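PDB 3H04: uncharacterized protein from Staphylococcus aureus subsp. aureus, which is of unknown function but belongs to the alpha/beta-hydrolase superfamily and carries a probable serine-hydrolase triad, which would suit an esterase-like activity. Local coordinates for residues F101-G106 / D124-S129; A215-D220 / H248-R253; I21-Q26 / H59-Q64; D81-F86 / I113-D118. One frame throughout, in Å; residues are numbered along the deposited sequence.

Interaction 1 of 4, residues F101-G106 / D124-S129; sequences FGRSSG and DFYGYS
F101 turns the edge of its ring onto the face of F125, CE1 standing 3.9 Å above the plane of the F125 ring and over its centre. The rings form a T-shaped pair with planes at 74°. F101 reaches across to the neighbouring strand because its CG lies opposite the backbone N (chi1 168°). R103 takes the other common arrangement, CG beside its own N, and bends at chi3, which lays its chain alongside Y126 so that both point the same way. R103 CG meets F125 CB at 3.9 Å, while R103 CD passes 3.5 Å from Y126 OH; the polar ends of both residues are held by D251. Strands 98-103 and 121-125 run parallel here: F125 N donates to G102 O (3.0 Å) and S104 N to F125 O (2.8 Å). S104 then turns the chain into helix 105-116 with a positive phi of 61°. With G102 two residues before it and G106 two after, this strained turn is consistent with the nucleophile elbow of alpha/beta hydrolases. S104 CB rests 3.9 Å from Y126 CD1, and its OG has H248 as partner. At the end of the second strand, D124 OD1 accepts from G127 N (2.9 Å), an Asx motif spanning the turn out of the strand. Buried Y126 O has no hydrogen-bonding partner in the model and meets S104 CA at 3.4 Å, so this C-H...O contact can offer it only weak compensation beside the presumed nucleophile.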
loop_
_atom_site.group_PDB
_atom_site.type_symbol
_atom_site.label_atom_id
_atom_site.label_comp_id
_atom_site.label_asym_id
_atom_site.label_seq_id
_atom_site.Cartn_x
_atom_site.Cartn_y
_atom_site.Cartn_z
ATOM N N PHE A 101 -2.984 1.954 6.554
ATOM C CA PHE A 101 -3.394 0.605 6.201
ATOM C C PHE A 101 -3.087 0.517 4.740
ATOM O O PHE A 101 -3.683 1.268 3.968
ATOM C CB PHE A 101 -4.887 0.397 6.482
ATOM C CG PHE A 101 -5.455 -0.867 5.879
ATOM C CD1 PHE A 101 -4.650 -1.960 5.637
ATOM C CD2 PHE A 101 -6.801 -0.937 5.542
ATOM C CE1 PHE A 101 -5.162 -3.150 5.122
ATOM C CE2 PHE A 101 -7.331 -2.106 4.977
ATOM C CZ PHE A 101 -6.526 -3.219 4.786
ATOM N N GLY A 102 -2.125 -0.333 4.368
ATOM C CA GLY A 102 -1.827 -0.606 2.964
ATOM C C GLY A 102 -1.869 -2.081 2.621
ATOM O O GLY A 102 -1.738 -2.975 3.494
ATOM N N ARG A 103 -2.074 -2.348 1.339
ATOM C CA ARG A 103 -1.994 -3.680 0.782
ATOM C C ARG A 103 -0.950 -3.632 -0.282
ATOM O O ARG A 103 -0.969 -2.754 -1.156
ATOM C CB ARG A 103 -3.343 -4.163 0.231
ATOM C CG ARG A 103 -4.423 -4.109 1.323
ATOM C CD ARG A 103 -5.686 -4.822 1.034
ATOM N NE ARG A 103 -6.367 -4.317 -0.173
ATOM C CZ ARG A 103 -7.410 -4.907 -0.773
ATOM N NH1 ARG A 103 -7.915 -6.038 -0.317
ATOM N NH2 ARG A 103 -7.964 -4.346 -1.838
ATOM N N SER A 104 -0.057 -4.613 -0.224
ATOM C CA SER A 104 0.983 -4.804 -1.209
ATOM C C SER A 104 1.879 -3.533 -1.200
ATOM O O SER A 104 2.369 -3.123 -0.152
ATOM C CB SER A 104 0.361 -5.178 -2.574
ATOM O OG SER A 104 1.343 -5.787 -3.380
ATOM N N SER A 105 2.101 -2.901 -2.350
ATOM C CA SER A 105 2.873 -1.683 -2.416
ATOM C C SER A 105 2.264 -0.528 -1.614
ATOM O O SER A 105 2.979 0.365 -1.200
ATOM C CB SER A 105 3.023 -1.261 -3.886
ATOM O OG SER A 105 1.730 -1.226 -4.545
ATOM N N GLY A 106 0.957 -0.530 -1.384
ATOM C CA GLY A 106 0.368 0.431 -0.470
ATOM C C GLY A 106 0.847 0.307 0.959
ATOM O O GLY A 106 0.885 1.315 1.702
ATOM N N ASP A 124 -0.242 -3.695 7.690
ATOM C CA ASP A 124 0.616 -4.077 6.552
ATOM C C ASP A 124 0.124 -5.397 6.038
ATOM O O ASP A 124 0.394 -6.452 6.640
ATOM C CB ASP A 124 2.073 -4.188 7.029
ATOM C CG ASP A 124 3.017 -4.888 6.047
ATOM O OD1 ASP A 124 2.688 -5.123 4.857
ATOM O OD2 ASP A 124 4.139 -5.243 6.535
ATOM N N PHE A 125 -0.642 -5.344 4.939
ATOM C CA PHE A 125 -1.083 -6.568 4.272
ATOM C C PHE A 125 -0.115 -6.837 3.112
ATOM O O PHE A 125 -0.049 -6.055 2.155
ATOM C CB PHE A 125 -2.504 -6.444 3.738
ATOM C CG PHE A 125 -3.598 -6.737 4.731
ATOM C CD1 PHE A 125 -3.399 -6.701 6.125
ATOM C CD2 PHE A 125 -4.863 -7.040 4.252
ATOM C CE1 PHE A 125 -4.479 -6.941 7.021
ATOM C CE2 PHE A 125 -5.890 -7.287 5.100
ATOM C CZ PHE A 125 -5.719 -7.242 6.494
ATOM N N TYR A 126 0.683 -7.903 3.246
ATOM C CA TYR A 126 1.580 -8.398 2.213
ATOM C C TYR A 126 2.423 -7.349 1.471
ATOM O O TYR A 126 2.559 -7.394 0.230
ATOM C CB TYR A 126 0.887 -9.328 1.227
ATOM C CG TYR A 126 -0.521 -8.949 0.817
ATOM C CD1 TYR A 126 -0.742 -8.037 -0.221
ATOM C CD2 TYR A 126 -1.618 -9.424 1.514
ATOM C CE1 TYR A 126 -2.055 -7.634 -0.612
ATOM C CE2 TYR A 126 -2.929 -9.050 1.113
ATOM C CZ TYR A 126 -3.130 -8.172 0.053
ATOM O OH TYR A 126 -4.392 -7.775 -0.304
ATOM N N GLY A 127 2.983 -6.433 2.252
ATOM C CA GLY A 127 3.872 -5.395 1.767
ATOM C C GLY A 127 5.333 -5.666 2.179
ATOM O O GLY A 127 5.762 -6.815 2.440
ATOM N N TYR A 128 6.070 -4.579 2.209
ATOM C CA TYR A 128 7.504 -4.602 2.338
ATOM C C TYR A 128 7.960 -3.235 2.789
ATOM O O TYR A 128 7.253 -2.271 2.590
ATOM C CB TYR A 128 8.159 -4.937 0.994
ATOM C CG TYR A 128 7.594 -4.232 -0.223
ATOM C CD1 TYR A 128 8.169 -3.061 -0.698
ATOM C CD2 TYR A 128 6.455 -4.721 -0.876
ATOM C CE1 TYR A 128 7.654 -2.404 -1.820
ATOM C CE2 TYR A 128 5.935 -4.075 -2.041
ATOM C CZ TYR A 128 6.561 -2.936 -2.491
ATOM O OH TYR A 128 6.082 -2.267 -3.563
ATOM N N SER A 129 9.160 -3.166 3.355
ATOM C CA SER A 129 9.735 -1.917 3.904
ATOM C C SER A 129 10.923 -1.377 3.080
ATOM O O SER A 129 11.632 -0.445 3.493
ATOM C CB SER A 129 10.215 -2.207 5.328
ATOM O OG SER A 129 11.304 -3.152 5.349
#

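Interaction 2 of 4, residues A215-D220 / H248-R253; sequences AHCNGD and HDFDRR
D220 and H248 are joined by a short, almost perfectly straight hydrogen bond: H248 ND1 donates to D220 OD2 over 2.7 Å, with 178° at the hydrogen. The acceptor lies in the imidazole plane and offers its syn lone pair, although carboxylate and ring are turned 58° against each other. D220 OD1 accepts from the backbone N of D222 and V223, which fixes the rotation of the carboxylate. Solvent adds a second polar link, because one water accepts from C217 N (2.8 Å) and donates both to D220 OD2 (2.8 Å) and to H248 O (2.7 Å), tying the end of strand 212-217 to the loop before helix 256-273. The apolar contacts gather on F250. Its CG sits between backbone N and carbonyl carbon (chi1 61°), and the ring extends toward the strand, where F250 CZ meets A215 CB at 3.5 Å. C217 SG packs 3.7 Å from F250 CB, making an oblique sulfur-aromatic contact with the ring. The other imidazole nitrogen, H248 NE2, is hydrogen-bonded to S104 OG. Imidazole orientation is thus set from both nitrogens, consistent with the Ser-His-Asp charge relay of alpha/beta hydrolases.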
loop_
_atom_site.group_PDB
_atom_site.type_symbol
_atom_site.label_atom_id
_atom_site.label_comp_id
_atom_site.label_asym_id
_atom_site.label_seq_id
_atom_site.Cartn_x
_atom_site.Cartn_y
_atom_site.Cartn_z
ATOM N N ALA A 215 -0.192 -9.208 7.869
ATOM C CA ALA A 215 -0.860 -10.437 7.349
ATOM C C ALA A 215 -0.136 -10.748 6.039
ATOM O O ALA A 215 -0.010 -9.841 5.176
ATOM C CB ALA A 215 -2.372 -10.238 7.125
ATOM N N HIS A 216 0.359 -11.957 5.896
ATOM C CA HIS A 216 1.158 -12.327 4.766
ATOM C C HIS A 216 1.125 -13.835 4.535
ATOM O O HIS A 216 1.214 -14.542 5.450
ATOM C CB HIS A 216 2.575 -11.833 4.995
ATOM C CG HIS A 216 3.363 -11.612 3.750
ATOM N ND1 HIS A 216 4.308 -10.632 3.639
ATOM C CD2 HIS A 216 3.362 -12.266 2.574
ATOM C CE1 HIS A 216 4.850 -10.684 2.446
ATOM N NE2 HIS A 216 4.293 -11.666 1.781
ATOM N N CYS A 217 0.909 -14.292 3.315
ATOM C CA CYS A 217 0.907 -15.720 3.006
ATOM C C CYS A 217 2.314 -16.254 2.940
ATOM O O CYS A 217 3.192 -15.642 2.287
ATOM C CB CYS A 217 0.266 -15.957 1.650
ATOM S SG CYS A 217 -1.508 -15.570 1.683
ATOM N N ASN A 218 2.551 -17.414 3.552
ATOM C CA ASN A 218 3.901 -17.957 3.443
ATOM C C ASN A 218 4.346 -18.261 2.025
ATOM O O ASN A 218 5.529 -18.198 1.768
ATOM C CB ASN A 218 4.140 -19.193 4.339
ATOM C CG ASN A 218 3.000 -20.126 4.346
ATOM O OD1 ASN A 218 2.271 -20.269 3.350
ATOM N ND2 ASN A 218 2.828 -20.808 5.465
ATOM N N GLY A 219 3.410 -18.596 1.133
ATOM C CA GLY A 219 3.735 -18.988 -0.239
ATOM C C GLY A 219 3.486 -17.836 -1.220
ATOM O O GLY A 219 3.288 -18.067 -2.413
ATOM N N ASP A 220 3.548 -16.596 -0.726
ATOM C CA ASP A 220 3.329 -15.415 -1.603
ATOM C C ASP A 220 4.390 -15.385 -2.685
ATOM O O ASP A 220 5.578 -15.388 -2.385
ATOM C CB ASP A 220 3.431 -14.158 -0.784
ATOM C CG ASP A 220 2.929 -12.931 -1.510
ATOM O OD1 ASP A 220 3.068 -12.832 -2.746
ATOM O OD2 ASP A 220 2.418 -12.051 -0.799
ATOM N N HIS A 248 -1.088 -14.172 -2.863
ATOM C CA HIS A 248 -0.551 -12.843 -2.508
ATOM C C HIS A 248 -1.705 -12.159 -1.790
ATOM O O HIS A 248 -1.728 -12.121 -0.545
ATOM C CB HIS A 248 -0.046 -12.090 -3.778
ATOM C CG HIS A 248 0.393 -10.662 -3.542
ATOM N ND1 HIS A 248 1.297 -10.299 -2.555
ATOM C CD2 HIS A 248 -0.000 -9.500 -4.132
ATOM C CE1 HIS A 248 1.496 -8.988 -2.605
ATOM N NE2 HIS A 248 0.709 -8.482 -3.541
ATOM N N ASP A 249 -2.707 -11.725 -2.553
ATOM C CA ASP A 249 -3.890 -11.048 -1.990
ATOM C C ASP A 249 -4.944 -12.065 -1.516
ATOM O O ASP A 249 -5.968 -12.361 -2.174
ATOM C CB ASP A 249 -4.422 -9.948 -2.937
ATOM C CG ASP A 249 -4.691 -10.452 -4.360
ATOM O OD1 ASP A 249 -3.970 -11.386 -4.808
ATOM O OD2 ASP A 249 -5.656 -9.946 -4.997
ATOM N N PHE A 250 -4.662 -12.613 -0.342
ATOM C CA PHE A 250 -5.496 -13.670 0.242
ATOM C C PHE A 250 -6.939 -13.197 0.494
ATOM O O PHE A 250 -7.837 -14.027 0.628
ATOM C CB PHE A 250 -4.906 -14.153 1.592
ATOM C CG PHE A 250 -4.828 -13.070 2.653
ATOM C CD1 PHE A 250 -5.937 -12.769 3.470
ATOM C CD2 PHE A 250 -3.661 -12.363 2.859
ATOM C CE1 PHE A 250 -5.872 -11.762 4.417
ATOM C CE2 PHE A 250 -3.595 -11.344 3.817
ATOM C CZ PHE A 250 -4.691 -11.035 4.588
ATOM N N ASP A 251 -7.103 -11.870 0.579
ATOM C CA ASP A 251 -8.378 -11.193 0.811
ATOM C C ASP A 251 -9.043 -10.709 -0.459
ATOM O O ASP A 251 -9.963 -9.901 -0.410
ATOM C CB ASP A 251 -8.178 -10.007 1.764
ATOM C CG ASP A 251 -7.212 -8.938 1.207
ATOM O OD1 ASP A 251 -6.321 -9.250 0.360
ATOM O OD2 ASP A 251 -7.310 -7.791 1.690
ATOM N N ARG A 252 -8.602 -11.192 -1.601
ATOM C CA ARG A 252 -9.268 -10.818 -2.852
ATOM C C ARG A 252 -10.803 -11.007 -2.733
ATOM O O ARG A 252 -11.569 -10.134 -3.176
ATOM C CB ARG A 252 -8.711 -11.632 -3.998
ATOM C CG ARG A 252 -9.371 -11.374 -5.301
ATOM C CD ARG A 252 -8.759 -12.236 -6.344
ATOM N NE ARG A 252 -7.301 -12.063 -6.433
ATOM C CZ ARG A 252 -6.545 -12.801 -7.229
ATOM N NH1 ARG A 252 -7.135 -13.711 -8.026
ATOM N NH2 ARG A 252 -5.224 -12.625 -7.252
ATOM N N ARG A 253 -11.248 -12.118 -2.130
ATOM C CA ARG A 253 -12.678 -12.328 -1.796
ATOM C C ARG A 253 -12.976 -12.364 -0.300
ATOM O O ARG A 253 -12.201 -12.902 0.494
ATOM C CB ARG A 253 -13.166 -13.618 -2.416
ATOM C CG ARG A 253 -13.054 -13.582 -3.907
ATOM C CD ARG A 253 -12.808 -14.907 -4.496
ATOM N NE ARG A 253 -14.035 -15.670 -4.513
ATOM C CZ ARG A 253 -14.648 -16.133 -5.596
ATOM N NH1 ARG A 253 -14.156 -15.946 -6.815
ATOM N NH2 ARG A 253 -15.762 -16.838 -5.438
HETATM O O HOH W 1 0.417 -12.635 1.061
#

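Interaction 3 of 4, residues I21-Q26 / H59-Q64; sequences IKAKNQ and HYDLIQ
D61 OD1 is gripped from several directions: the backbone N of A23 donates to it over 2.9 Å, K22 NZ adds a weak bond at 3.3 Å, and T28 OG1 supplies a further hydrogen bond. The A23 amide comes from above the carboxylate plane, 42° out of it, whereas K22 NZ meets the other oxygen, D61 OD2, on its syn side at 3.0 Å as a salt bridge. Y93 OH also binds OD2. K22 begins by leading away from the strand, but bends at chi2 (-62°) and chi3 (-83°) fold its chain back until it lies alongside D61. The backbones pair just before this point, I21 N donating to L62 O (2.8 Å) and L62 N to I21 O (3.0 Å), an antiparallel hydrogen-bonded pair. Here strand 15-21, part of the antiparallel edge of the alpha/beta-hydrolase sheet, joins strand 60-65, whose other neighbour, 30-35, runs parallel to it. I21 and L62 share a face of the sheet, and both touch I53 of helix 50-56. Two residues beyond L62 on strand 60-65, Q64 OE1 is approached by I21 CD1 at 3.2 Å, while Q64 NE2 is bound by A45 O. Beyond the paired residues, segment 21-26 leaves the sheet as a loop: A23 packs its methyl against the backbone of H59 and Y60, and N25 CB lies 3.6 Å from H59 CD2, with N25 O at the edge of the imidazole, in its plane.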
loop_
_atom_site.group_PDB
_atom_site.type_symbol
_atom_site.label_atom_id
_atom_site.label_comp_id
_atom_site.label_asym_id
_atom_site.label_seq_id
_atom_site.Cartn_x
_atom_site.Cartn_y
_atom_site.Cartn_z
ATOM N N ILE A 21 -14.986 7.706 4.289
ATOM C CA ILE A 21 -16.191 7.032 4.738
ATOM C C ILE A 21 -16.212 7.155 6.246
ATOM O O ILE A 21 -15.254 6.715 6.905
ATOM C CB ILE A 21 -16.164 5.521 4.382
ATOM C CG1 ILE A 21 -16.295 5.317 2.873
ATOM C CG2 ILE A 21 -17.314 4.764 5.172
ATOM C CD1 ILE A 21 -15.621 4.068 2.348
ATOM N N LYS A 22 -17.293 7.723 6.794
ATOM C CA LYS A 22 -17.401 7.997 8.234
ATOM C C LYS A 22 -17.694 6.770 9.086
ATOM O O LYS A 22 -18.383 5.843 8.643
ATOM C CB LYS A 22 -18.506 9.029 8.519
ATOM C CG LYS A 22 -18.312 10.398 7.892
ATOM C CD LYS A 22 -17.046 11.137 8.377
ATOM C CE LYS A 22 -17.235 11.874 9.695
ATOM N NZ LYS A 22 -16.719 11.039 10.832
ATOM N N ALA A 23 -17.164 6.780 10.311
ATOM C CA ALA A 23 -17.495 5.760 11.326
ATOM C C ALA A 23 -19.009 5.658 11.510
ATOM O O ALA A 23 -19.651 6.672 11.671
ATOM C CB ALA A 23 -16.840 6.101 12.635
ATOM N N LYS A 24 -19.543 4.430 11.501
ATOM C CA LYS A 24 -20.977 4.155 11.657
ATOM C C LYS A 24 -21.535 4.578 13.001
ATOM O O LYS A 24 -22.635 5.110 13.084
ATOM C CB LYS A 24 -21.270 2.651 11.491
ATOM C CG LYS A 24 -21.406 2.160 10.050
ATOM C CD LYS A 24 -21.469 0.612 9.981
ATOM C CE LYS A 24 -20.661 0.050 8.806
ATOM N NZ LYS A 24 -21.165 0.477 7.446
ATOM N N ASN A 25 -20.792 4.294 14.056
ATOM C CA ASN A 25 -21.226 4.640 15.397
ATOM C C ASN A 25 -20.291 5.717 15.883
ATOM O O ASN A 25 -19.080 5.517 15.969
ATOM C CB ASN A 25 -21.223 3.398 16.294
ATOM C CG ASN A 25 -21.796 2.183 15.583
ATOM O OD1 ASN A 25 -21.054 1.349 15.058
ATOM N ND2 ASN A 25 -23.124 2.111 15.507
ATOM N N GLN A 26 -20.880 6.877 16.155
ATOM C CA GLN A 26 -20.155 8.133 16.326
ATOM C C GLN A 26 -20.009 8.423 17.823
ATOM O O GLN A 26 -20.918 8.112 18.596
ATOM C CB GLN A 26 -20.947 9.244 15.624
ATOM C CG GLN A 26 -20.151 10.451 15.108
ATOM C CD GLN A 26 -19.125 10.135 14.041
ATOM O OE1 GLN A 26 -19.220 9.136 13.303
ATOM N NE2 GLN A 26 -18.123 11.004 13.939
ATOM N N HIS A 59 -16.293 1.827 13.885
ATOM C CA HIS A 59 -15.843 2.814 14.862
ATOM C C HIS A 59 -14.688 3.702 14.403
ATOM O O HIS A 59 -14.297 4.615 15.132
ATOM C CB HIS A 59 -15.536 2.111 16.176
ATOM C CG HIS A 59 -16.755 1.537 16.835
ATOM N ND1 HIS A 59 -16.851 0.213 17.213
ATOM C CD2 HIS A 59 -17.950 2.105 17.142
ATOM C CE1 HIS A 59 -18.043 -0.004 17.750
ATOM N NE2 HIS A 59 -18.732 1.128 17.711
ATOM N N TYR A 60 -14.181 3.462 13.189
ATOM C CA TYR A 60 -13.082 4.230 12.617
ATOM C C TYR A 60 -13.523 4.915 11.325
ATOM O O TYR A 60 -14.372 4.397 10.591
ATOM C CB TYR A 60 -11.864 3.314 12.376
ATOM C CG TYR A 60 -11.334 2.771 13.679
ATOM C CD1 TYR A 60 -10.425 3.500 14.448
ATOM C CD2 TYR A 60 -11.796 1.580 14.193
ATOM C CE1 TYR A 60 -9.972 3.034 15.673
ATOM C CE2 TYR A 60 -11.341 1.107 15.382
ATOM C CZ TYR A 60 -10.436 1.836 16.137
ATOM O OH TYR A 60 -10.017 1.348 17.366
ATOM N N ASP A 61 -12.967 6.089 11.039
ATOM C CA ASP A 61 -13.113 6.648 9.678
ATOM C C ASP A 61 -12.094 5.972 8.783
ATOM O O ASP A 61 -10.989 5.643 9.245
ATOM C CB ASP A 61 -12.848 8.160 9.652
ATOM C CG ASP A 61 -13.957 8.968 10.330
ATOM O OD1 ASP A 61 -14.845 8.365 10.977
ATOM O OD2 ASP A 61 -13.905 10.202 10.203
ATOM N N LEU A 62 -12.480 5.768 7.520
ATOM C CA LEU A 62 -11.645 5.154 6.507
ATOM C C LEU A 62 -11.443 6.167 5.385
ATOM O O LEU A 62 -12.406 6.628 4.804
ATOM C CB LEU A 62 -12.280 3.870 5.948
ATOM C CG LEU A 62 -11.393 3.128 4.942
ATOM C CD1 LEU A 62 -10.103 2.668 5.632
ATOM C CD2 LEU A 62 -12.160 1.943 4.362
ATOM N N ILE A 63 -10.194 6.529 5.121
ATOM C CA ILE A 63 -9.885 7.533 4.102
ATOM C C ILE A 63 -9.079 6.896 2.977
ATOM O O ILE A 63 -7.980 6.443 3.216
ATOM C CB ILE A 63 -9.109 8.679 4.701
ATOM C CG1 ILE A 63 -9.851 9.233 5.909
ATOM C CG2 ILE A 63 -8.929 9.793 3.631
ATOM C CD1 ILE A 63 -9.365 8.801 7.288
ATOM N N GLN A 64 -9.613 6.846 1.765
ATOM C CA GLN A 64 -8.946 6.132 0.684
ATOM C C GLN A 64 -8.165 7.101 -0.192
ATOM O O GLN A 64 -8.774 7.918 -0.894
ATOM C CB GLN A 64 -9.998 5.299 -0.053
ATOM C CG GLN A 64 -10.610 4.387 0.981
ATOM C CD GLN A 64 -11.650 3.453 0.501
ATOM O OE1 GLN A 64 -12.789 3.564 0.940
ATOM N NE2 GLN A 64 -11.269 2.459 -0.319
#

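Interaction 4 of 4, residues D81-F86 / I113-D118; sequences DVYASF and IARDRD
With CG opposite its backbone N (chi1 -176°), F86 presents its ring to I113, whose CG2 branch likewise lies opposite the backbone N and comes down on the centre of that ring. CG2 is 3.8 Å from the F86 centroid and only 2° off the ring normal, a CH-pi contact. The two residues pack together helices 75-91 and 105-116, which lie side by side on one face of the alpha/beta-hydrolase sheet, where both side chains also touch T100. The other arm of I113 reaches back toward the N-terminal end of helix 75-91: its CD1 meets V82 CG1 at 3.6 Å, and its CG1 passes Y83 CE1 at 3.9 Å as the isoleucine and the tyrosine slide past each other in opposite directions. Toward the more exposed side the chemistry becomes polar. Y83 OH donates to D116 OD2, although the modelled separation of 2.4 Å is very short and its exact value doubtful. R115 holds the same carboxylate side-on, NE to OD1 at 2.9 Å and NH2 to OD2 at 3.1 Å, and so fixes its rotation. R117, just past the helix end, runs its CG by the F86 ring and sets a face of its guanidinium over Y83 CG, the flat groups 62° apart. Its NE forms a salt bridge with D87, and NH1 donates to D116 O at 2.9 Å, lying above that carbonyl's plane.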
loop_
_atom_site.group_PDB
_atom_site.type_symbol
_atom_site.label_atom_id
_atom_site.label_comp_id
_atom_site.label_asym_id
_atom_site.label_seq_id
_atom_site.Cartn_x
_atom_site.Cartn_y
_atom_site.Cartn_z
ATOM N N ASP A 81 3.132 12.706 -3.526
ATOM C CA ASP A 81 1.653 12.693 -3.558
ATOM C C ASP A 81 1.074 12.081 -2.285
ATOM O O ASP A 81 0.102 12.563 -1.722
ATOM C CB ASP A 81 1.140 11.877 -4.790
ATOM C CG ASP A 81 1.273 12.626 -6.138
ATOM O OD1 ASP A 81 1.704 13.814 -6.164
ATOM O OD2 ASP A 81 0.917 12.006 -7.193
ATOM N N VAL A 82 1.611 10.930 -1.889
ATOM C CA VAL A 82 1.162 10.233 -0.698
ATOM C C VAL A 82 1.273 11.140 0.566
ATOM O O VAL A 82 0.335 11.266 1.350
ATOM C CB VAL A 82 1.969 8.899 -0.539
ATOM C CG1 VAL A 82 1.800 8.333 0.870
ATOM C CG2 VAL A 82 1.529 7.881 -1.653
ATOM N N TYR A 83 2.416 11.786 0.747
ATOM C CA TYR A 83 2.621 12.651 1.910
ATOM C C TYR A 83 1.768 13.936 1.827
ATOM O O TYR A 83 1.316 14.428 2.841
ATOM C CB TYR A 83 4.106 12.992 2.063
ATOM C CG TYR A 83 5.054 11.869 2.495
ATOM C CD1 TYR A 83 4.689 10.525 2.461
ATOM C CD2 TYR A 83 6.358 12.180 2.899
ATOM C CE1 TYR A 83 5.598 9.524 2.878
ATOM C CE2 TYR A 83 7.256 11.218 3.262
ATOM C CZ TYR A 83 6.875 9.896 3.283
ATOM O OH TYR A 83 7.769 8.948 3.651
ATOM N N ALA A 84 1.531 14.466 0.622
ATOM C CA ALA A 84 0.656 15.655 0.479
ATOM C C ALA A 84 -0.777 15.240 0.846
ATOM O O ALA A 84 -1.453 15.955 1.545
ATOM C CB ALA A 84 0.704 16.237 -0.919
ATOM N N SER A 85 -1.199 14.040 0.448
ATOM C CA SER A 85 -2.542 13.577 0.771
ATOM C C SER A 85 -2.614 13.235 2.257
ATOM O O SER A 85 -3.540 13.670 2.966
ATOM C CB SER A 85 -2.972 12.395 -0.113
ATOM O OG SER A 85 -2.910 12.765 -1.501
ATOM N N PHE A 86 -1.617 12.496 2.744
ATOM C CA PHE A 86 -1.572 12.204 4.165
ATOM C C PHE A 86 -1.669 13.461 5.032
ATOM O O PHE A 86 -2.451 13.468 5.977
ATOM C CB PHE A 86 -0.363 11.382 4.598
ATOM C CG PHE A 86 -0.417 11.022 6.063
ATOM C CD1 PHE A 86 -1.277 10.028 6.508
ATOM C CD2 PHE A 86 0.301 11.755 6.997
ATOM C CE1 PHE A 86 -1.358 9.695 7.863
ATOM C CE2 PHE A 86 0.203 11.444 8.381
ATOM C CZ PHE A 86 -0.623 10.403 8.794
ATOM N N ILE A 113 5.239 6.454 5.513
ATOM C CA ILE A 113 4.502 7.448 6.294
ATOM C C ILE A 113 4.795 7.229 7.803
ATOM O O ILE A 113 5.161 8.170 8.511
ATOM C CB ILE A 113 2.990 7.387 6.088
ATOM C CG1 ILE A 113 2.554 7.926 4.697
ATOM C CG2 ILE A 113 2.323 8.255 7.197
ATOM C CD1 ILE A 113 1.087 7.597 4.302
ATOM N N ALA A 114 4.686 5.989 8.270
ATOM C CA ALA A 114 4.999 5.654 9.658
ATOM C C ALA A 114 6.411 6.058 10.107
ATOM O O ALA A 114 6.598 6.384 11.267
ATOM C CB ALA A 114 4.732 4.126 9.961
ATOM N N ARG A 115 7.392 6.046 9.205
ATOM C CA ARG A 115 8.729 6.503 9.557
ATOM C C ARG A 115 8.802 8.033 9.582
ATOM O O ARG A 115 9.470 8.601 10.434
ATOM C CB ARG A 115 9.761 5.932 8.567
ATOM C CG ARG A 115 11.214 6.291 8.875
ATOM C CD ARG A 115 12.128 6.041 7.688
ATOM N NE ARG A 115 11.740 6.820 6.503
ATOM C CZ ARG A 115 12.206 6.586 5.292
ATOM N NH1 ARG A 115 13.121 5.624 5.115
ATOM N NH2 ARG A 115 11.806 7.308 4.272
ATOM N N ASP A 116 8.132 8.697 8.635
ATOM C CA ASP A 116 8.349 10.128 8.390
ATOM C C ASP A 116 7.303 11.073 9.015
ATOM O O ASP A 116 7.388 12.288 8.858
ATOM C CB ASP A 116 8.451 10.370 6.879
ATOM C CG ASP A 116 9.681 9.716 6.271
ATOM O OD1 ASP A 116 10.649 9.432 7.011
ATOM O OD2 ASP A 116 9.700 9.484 5.058
ATOM N N ARG A 117 6.292 10.503 9.652
ATOM C CA ARG A 117 5.242 11.276 10.293
ATOM C C ARG A 117 5.012 10.574 11.611
ATOM O O ARG A 117 5.537 9.483 11.816
ATOM C CB ARG A 117 3.981 11.240 9.472
ATOM C CG ARG A 117 4.084 11.918 8.069
ATOM C CD ARG A 117 4.301 13.409 8.237
ATOM N NE ARG A 117 4.318 14.145 6.977
ATOM C CZ ARG A 117 5.392 14.327 6.218
ATOM N NH1 ARG A 117 6.572 13.827 6.585
ATOM N NH2 ARG A 117 5.303 15.028 5.081
ATOM N N ASP A 118 4.195 11.146 12.475
ATOM C CA ASP A 118 3.935 10.549 13.758
ATOM C C ASP A 118 2.527 9.988 13.751
ATOM O O ASP A 118 1.565 10.744 13.703
ATOM C CB ASP A 118 4.120 11.602 14.863
ATOM C CG ASP A 118 5.586 11.962 15.071
ATOM O OD1 ASP A 118 6.444 11.025 15.092
ATOM O OD2 ASP A 118 5.886 13.183 15.158
#

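Overall arrangement
Interactions 1 and 2 are buried and touch: R103 and Y126 of the first bind D251 of the second, and between them they hold the probable triad, S104 after strand 98-103, D220 after strand 212-217 and H248 in the loop after strand 238-243. Interaction 4 shares helix 105-116 with interaction 1, their centres 14 Å apart, but joins two helices through an apolar centre and a charged, partly exposed margin. Interaction 3 is partly buried, its centre about 19 Å from the centre of the chain. Interactions 1, 2 and 3 reach the same sheet. Polar groups are buried and directional in 1 and 2, whereas the salt bridges of 3 and 4 involve exposed or partly exposed lysine and arginine.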